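Local coordinates for Atg1 tMIT (Kluyveromyces marxianus, PDB 4P1N), which belongs to a serine/threonine protein kinase that is essential for autophagy, where it is required for autophagosome formation, and also acts in cytoplasm-to-vacuole transport, at residues B[97-102]-B[162-167]; B[102-107]-B[180-185]. All coordinates share one frame; numbering follows the deposited sequence.

Contact 1 of 2, residues B[97-102]-B[162-167]; sequences ELKKLC and LKLHTL
K99 lays its aliphatic stem against L164 and L167, a clear case of a lysine serving two environments at once. From CB, which stands back from the opposing helix, the chain reaches CG, the atom that does the touching: it lies 4.0 Å from L164 CD1 and 4.2 Å from both CB and CD1 of L167. The lysine crosses L164 at roughly a right angle but slides past L167 in the opposite direction. Rotation about CG-CD bends the chain (chi3 89°), and NZ ends in a salt bridge with E179 and a hydrogen bond to N168. Beside it, C102 faces L164, with CB 3.4 Å from L164 CD1. That is tighter than usual van der Waals contact, and because L164 has both torsions far from staggered, the exact fit is doubtful. C102 SG meets the stem of K163, 4.1 Å from its CD, while L98 CD2 and L167 CD2 approach to 4.3 Å. The axes of segments 97-102 and 162-167 run roughly antiparallel, at 150°, and approach to 10.3 Å. No hydrogen bond crosses between the segments, so this pairing of two MIT-domain helices rests on apolar contact, the lysine stems supplying methylenes while the ammonium of K99 finds its partners outside the two segments.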
loop_
_atom_site.group_PDB
_atom_site.type_symbol
_atom_site.label_atom_id
_atom_site.label_comp_id
_atom_site.label_asym_id
_atom_site.label_seq_id
_atom_site.Cartn_x
_atom_site.Cartn_y
_atom_site.Cartn_z
ATOM N N GLU B 97 -6.770 6.419 -31.194
ATOM C CA GLU B 97 -7.248 5.706 -30.038
ATOM C C GLU B 97 -6.142 5.657 -28.991
ATOM O O GLU B 97 -6.400 5.868 -27.791
ATOM C CB GLU B 97 -7.696 4.293 -30.426
ATOM C CG GLU B 97 -8.869 3.775 -29.609
ATOM C CD GLU B 97 -9.478 2.498 -30.172
ATOM O OE1 GLU B 97 -9.478 2.309 -31.409
ATOM O OE2 GLU B 97 -9.979 1.682 -29.368
ATOM N N LEU B 98 -4.918 5.403 -29.456
ATOM C CA LEU B 98 -3.759 5.388 -28.585
ATOM C C LEU B 98 -3.580 6.722 -27.876
ATOM O O LEU B 98 -3.406 6.767 -26.649
ATOM C CB LEU B 98 -2.481 5.044 -29.350
ATOM C CG LEU B 98 -1.314 4.654 -28.431
ATOM C CD1 LEU B 98 -1.574 3.288 -27.796
ATOM C CD2 LEU B 98 0.006 4.643 -29.169
ATOM N N LYS B 99 -3.623 7.812 -28.634
ATOM C CA LYS B 99 -3.476 9.130 -28.014
ATOM C C LYS B 99 -4.565 9.378 -26.952
ATOM O O LYS B 99 -4.296 9.981 -25.912
ATOM C CB LYS B 99 -3.517 10.247 -29.033
ATOM C CG LYS B 99 -2.348 11.195 -28.890
ATOM C CD LYS B 99 -2.673 12.584 -29.408
ATOM C CE LYS B 99 -3.270 13.444 -28.303
ATOM N NZ LYS B 99 -3.010 14.883 -28.572
ATOM N N LYS B 100 -5.778 8.912 -27.226
ATOM C CA LYS B 100 -6.881 9.071 -26.296
ATOM C C LYS B 100 -6.644 8.268 -24.997
ATOM O O LYS B 100 -6.816 8.785 -23.895
ATOM C CB LYS B 100 -8.197 8.643 -26.957
ATOM C CG LYS B 100 -9.406 9.295 -26.320
ATOM C CD LYS B 100 -10.705 8.583 -26.657
ATOM C CE LYS B 100 -11.900 9.406 -26.175
ATOM N NZ LYS B 100 -12.986 8.570 -25.587
ATOM N N LEU B 101 -6.243 7.015 -25.146
ATOM C CA LEU B 101 -5.923 6.175 -24.026
ATOM C C LEU B 101 -4.763 6.720 -23.195
ATOM O O LEU B 101 -4.801 6.647 -21.973
ATOM C CB LEU B 101 -5.587 4.755 -24.489
ATOM C CG LEU B 101 -6.770 3.894 -24.935
ATOM C CD1 LEU B 101 -6.259 2.609 -25.573
ATOM C CD2 LEU B 101 -7.699 3.573 -23.788
ATOM N N CYS B 102 -3.735 7.233 -23.863
ATOM C CA CYS B 102 -2.558 7.762 -23.190
ATOM C C CYS B 102 -2.932 8.991 -22.338
ATOM O O CYS B 102 -2.551 9.071 -21.137
ATOM C CB CYS B 102 -1.455 8.112 -24.195
ATOM S SG CYS B 102 -0.562 6.667 -24.832
ATOM N N LEU B 162 5.753 11.667 -21.782
ATOM C CA LEU B 162 6.846 11.623 -22.755
ATOM C C LEU B 162 6.355 10.948 -24.019
ATOM O O LEU B 162 6.648 11.388 -25.133
ATOM C CB LEU B 162 8.042 10.867 -22.173
ATOM C CG LEU B 162 9.405 11.160 -22.793
ATOM C CD1 LEU B 162 10.488 10.990 -21.735
ATOM C CD2 LEU B 162 9.673 10.274 -24.002
ATOM N N LYS B 163 5.584 9.886 -23.848
ATOM C CA LYS B 163 4.929 9.255 -24.988
ATOM C C LYS B 163 4.034 10.285 -25.696
ATOM O O LYS B 163 4.047 10.387 -26.926
ATOM C CB LYS B 163 4.135 8.028 -24.552
ATOM C CG LYS B 163 3.510 7.284 -25.709
ATOM C CD LYS B 163 3.356 5.791 -25.448
ATOM C CE LYS B 163 3.601 4.993 -26.730
ATOM N NZ LYS B 163 3.614 3.519 -26.501
ATOM N N LEU B 164 3.310 11.087 -24.923
ATOM C CA LEU B 164 2.412 12.080 -25.530
ATOM C C LEU B 164 3.133 13.173 -26.355
ATOM O O LEU B 164 2.675 13.508 -27.445
ATOM C CB LEU B 164 1.453 12.689 -24.508
ATOM C CG LEU B 164 -0.031 12.256 -24.613
ATOM C CD1 LEU B 164 -0.302 11.006 -25.449
ATOM C CD2 LEU B 164 -0.603 12.082 -23.234
ATOM N N HIS B 165 4.244 13.698 -25.836
ATOM C CA HIS B 165 5.127 14.588 -26.602
ATOM C C HIS B 165 5.569 13.986 -27.930
ATOM O O HIS B 165 5.625 14.682 -28.956
ATOM C CB HIS B 165 6.388 14.911 -25.811
ATOM C CG HIS B 165 6.309 16.188 -25.049
ATOM N ND1 HIS B 165 6.399 16.242 -23.676
ATOM C CD2 HIS B 165 6.151 17.465 -25.469
ATOM C CE1 HIS B 165 6.299 17.496 -23.282
ATOM N NE2 HIS B 165 6.149 18.259 -24.349
ATOM N N THR B 166 5.939 12.710 -27.888
ATOM C CA THR B 166 6.329 11.972 -29.085
ATOM C C THR B 166 5.211 11.964 -30.145
ATOM O O THR B 166 5.441 12.328 -31.314
ATOM C CB THR B 166 6.769 10.542 -28.709
ATOM O OG1 THR B 166 8.098 10.606 -28.175
ATOM C CG2 THR B 166 6.750 9.592 -29.915
ATOM N N LEU B 167 4.012 11.580 -29.716
ATOM C CA LEU B 167 2.852 11.444 -30.596
ATOM C C LEU B 167 2.368 12.784 -31.155
ATOM O O LEU B 167 1.973 12.857 -32.310
ATOM C CB LEU B 167 1.704 10.748 -29.850
ATOM C CG LEU B 167 1.844 9.240 -29.562
ATOM C CD1 LEU B 167 1.031 8.835 -28.343
ATOM C CD2 LEU B 167 1.438 8.389 -30.763
#

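Contact 2 of 2, residues B[102-107]-B[180-185]; sequences CMESLL and PTIFVE
I182, which follows a T181 whose CB points away from helix 95-129, carries much of the hold of the chain leading into helix 184-204 on that helix, with M103, E104 and L107 as its partners. The isoleucine is used at both branches. Its CD1 rests 3.9 Å from M103 CB, while CG2, anti to the backbone N, comes 3.9 Å from L107 CD1 and 4.2 Å from E104 CG. E104 and I182 cross at about a right angle, and only the methylene part of the glutamate takes part; its carboxylate forms a salt bridge with K31 of helix 10-33. The carbonyl of I182 adds to the fit, its O lying 3.7 Å from L107 CD1. F183 then occupies the N-cap position, its CB pointing away from helix 95-129; T181 CG2 lies over one face of the ring, offset toward the rim, and Y237 and S247 pack against the phenylalanine. V184, in the first turn, comes back to the interface: its CB is 4.1 Å from L107 CB, and CG2, also anti to its own N (CG1 at chi1 73°), reaches 3.8 Å from L107 O. L107 is thus held from I182 and V184 together. This is the junction of a tandem MIT protein, in which the connecting chain and the first turn of one MIT helical bundle lie against a helix of the preceding bundle.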
loop_
_atom_site.group_PDB
_atom_site.type_symbol
_atom_site.label_atom_id
_atom_site.label_comp_id
_atom_site.label_asym_id
_atom_site.label_seq_id
_atom_site.Cartn_x
_atom_site.Cartn_y
_atom_site.Cartn_z
ATOM N N CYS B 102 -3.735 7.233 -23.863
ATOM C CA CYS B 102 -2.558 7.762 -23.190
ATOM C C CYS B 102 -2.932 8.991 -22.338
ATOM O O CYS B 102 -2.551 9.071 -21.137
ATOM C CB CYS B 102 -1.455 8.112 -24.195
ATOM S SG CYS B 102 -0.562 6.667 -24.832
ATOM N N MET B 103 -3.680 9.920 -22.939
ATOM C CA MET B 103 -4.174 11.066 -22.198
ATOM C C MET B 103 -5.047 10.669 -21.010
ATOM O O MET B 103 -4.868 11.195 -19.944
ATOM C CB MET B 103 -4.969 12.035 -23.078
ATOM C CG MET B 103 -4.267 13.353 -23.297
ATOM S SD MET B 103 -4.130 14.310 -21.777
ATOM C CE MET B 103 -4.819 15.890 -22.303
ATOM N N GLU B 104 -6.004 9.788 -21.244
ATOM C CA GLU B 104 -6.939 9.329 -20.229
ATOM C C GLU B 104 -6.189 8.697 -19.066
ATOM O O GLU B 104 -6.418 9.056 -17.921
ATOM C CB GLU B 104 -7.945 8.351 -20.803
ATOM C CG GLU B 104 -9.062 9.026 -21.589
ATOM C CD GLU B 104 -9.981 8.059 -22.354
ATOM O OE1 GLU B 104 -11.035 8.530 -22.856
ATOM O OE2 GLU B 104 -9.656 6.856 -22.485
ATOM N N SER B 105 -5.256 7.812 -19.384
ATOM C CA SER B 105 -4.453 7.156 -18.369
ATOM C C SER B 105 -3.621 8.182 -17.578
ATOM O O SER B 105 -3.615 8.176 -16.352
ATOM C CB SER B 105 -3.585 6.053 -18.986
ATOM O OG SER B 105 -3.140 5.141 -17.968
ATOM N N LEU B 106 -2.976 9.102 -18.265
ATOM C CA LEU B 106 -2.171 10.106 -17.611
ATOM C C LEU B 106 -2.970 10.901 -16.623
ATOM O O LEU B 106 -2.529 11.095 -15.505
ATOM C CB LEU B 106 -1.620 11.113 -18.623
ATOM C CG LEU B 106 -0.252 11.739 -18.398
ATOM C CD1 LEU B 106 -0.141 12.982 -19.289
ATOM C CD2 LEU B 106 0.148 12.052 -16.963
ATOM N N LEU B 107 -4.097 11.441 -17.078
ATOM C CA LEU B 107 -4.963 12.238 -16.234
ATOM C C LEU B 107 -5.414 11.494 -14.969
ATOM O O LEU B 107 -5.468 12.081 -13.876
ATOM C CB LEU B 107 -6.202 12.721 -17.039
ATOM C CG LEU B 107 -5.906 13.683 -18.204
ATOM C CD1 LEU B 107 -7.214 14.135 -18.836
ATOM C CD2 LEU B 107 -5.086 14.869 -17.744
ATOM N N PRO B 180 -11.418 16.918 -29.274
ATOM C CA PRO B 180 -12.261 17.257 -28.123
ATOM C C PRO B 180 -11.423 17.218 -26.849
ATOM O O PRO B 180 -10.584 16.334 -26.734
ATOM C CB PRO B 180 -13.300 16.136 -28.116
ATOM C CG PRO B 180 -12.600 14.974 -28.743
ATOM C CD PRO B 180 -11.702 15.565 -29.789
ATOM N N THR B 181 -11.611 18.178 -25.940
ATOM C CA THR B 181 -10.774 18.260 -24.743
ATOM C C THR B 181 -11.196 17.169 -23.766
ATOM O O THR B 181 -12.378 16.990 -23.491
ATOM C CB THR B 181 -10.824 19.637 -24.040
ATOM O OG1 THR B 181 -10.215 20.627 -24.871
ATOM C CG2 THR B 181 -10.054 19.597 -22.710
ATOM N N ILE B 182 -10.217 16.428 -23.272
ATOM C CA ILE B 182 -10.472 15.360 -22.347
ATOM C C ILE B 182 -10.341 15.933 -20.965
ATOM O O ILE B 182 -9.316 16.534 -20.641
ATOM C CB ILE B 182 -9.517 14.190 -22.536
ATOM C CG1 ILE B 182 -9.681 13.633 -23.950
ATOM C CG2 ILE B 182 -9.823 13.108 -21.493
ATOM C CD1 ILE B 182 -8.641 12.622 -24.369
ATOM N N PHE B 183 -11.417 15.794 -20.193
ATOM C CA PHE B 183 -11.497 16.239 -18.821
ATOM C C PHE B 183 -11.495 14.999 -17.925
ATOM O O PHE B 183 -12.299 14.069 -18.110
ATOM C CB PHE B 183 -12.806 16.974 -18.558
ATOM C CG PHE B 183 -12.868 18.362 -19.134
ATOM C CD1 PHE B 183 -13.468 18.589 -20.363
ATOM C CD2 PHE B 183 -12.359 19.455 -18.432
ATOM C CE1 PHE B 183 -13.556 19.871 -20.892
ATOM C CE2 PHE B 183 -12.457 20.748 -18.964
ATOM C CZ PHE B 183 -13.052 20.946 -20.192
ATOM N N VAL B 184 -10.634 15.011 -16.917
ATOM C CA VAL B 184 -10.598 13.917 -15.974
ATOM C C VAL B 184 -11.951 13.803 -15.228
ATOM O O VAL B 184 -12.380 12.716 -14.822
ATOM C CB VAL B 184 -9.440 14.090 -14.974
ATOM C CG1 VAL B 184 -9.779 15.211 -13.979
ATOM C CG2 VAL B 184 -9.213 12.762 -14.247
ATOM N N GLU B 185 -12.661 14.906 -15.049
ATOM C CA GLU B 185 -13.849 14.760 -14.222
ATOM C C GLU B 185 -14.978 14.053 -14.970
ATOM O O GLU B 185 -15.733 13.302 -14.371
ATOM C CB GLU B 185 -14.252 16.013 -13.428
ATOM C CG GLU B 185 -13.931 17.359 -13.936
ATOM C CD GLU B 185 -12.496 17.717 -14.132
ATOM O OE1 GLU B 185 -11.874 18.316 -13.239
ATOM O OE2 GLU B 185 -12.025 17.539 -15.265
#

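How the contacts relate
Contacts 1 and 2 occupy successive turns of helix 95-129 and share C102, whose side chain belongs to contact 1. Their centres are about 11 Å apart, and they meet directly: L164 CD2 is 3.8 Å from M103 N and 4.1 Å from L106 CD1, and K100 CG is 3.9 Å from I182 CD1. One helix therefore receives helix 137-170 of its own MIT domain and, further along, the chain entering the second. The centre of contact 1 lies about 20 Å from the centre of the chain, that of contact 2 about 12 Å. At contact 2, M103, L106 and E185 also pack against a chain of another protein, whereas no other chain touches the segments of contact 1.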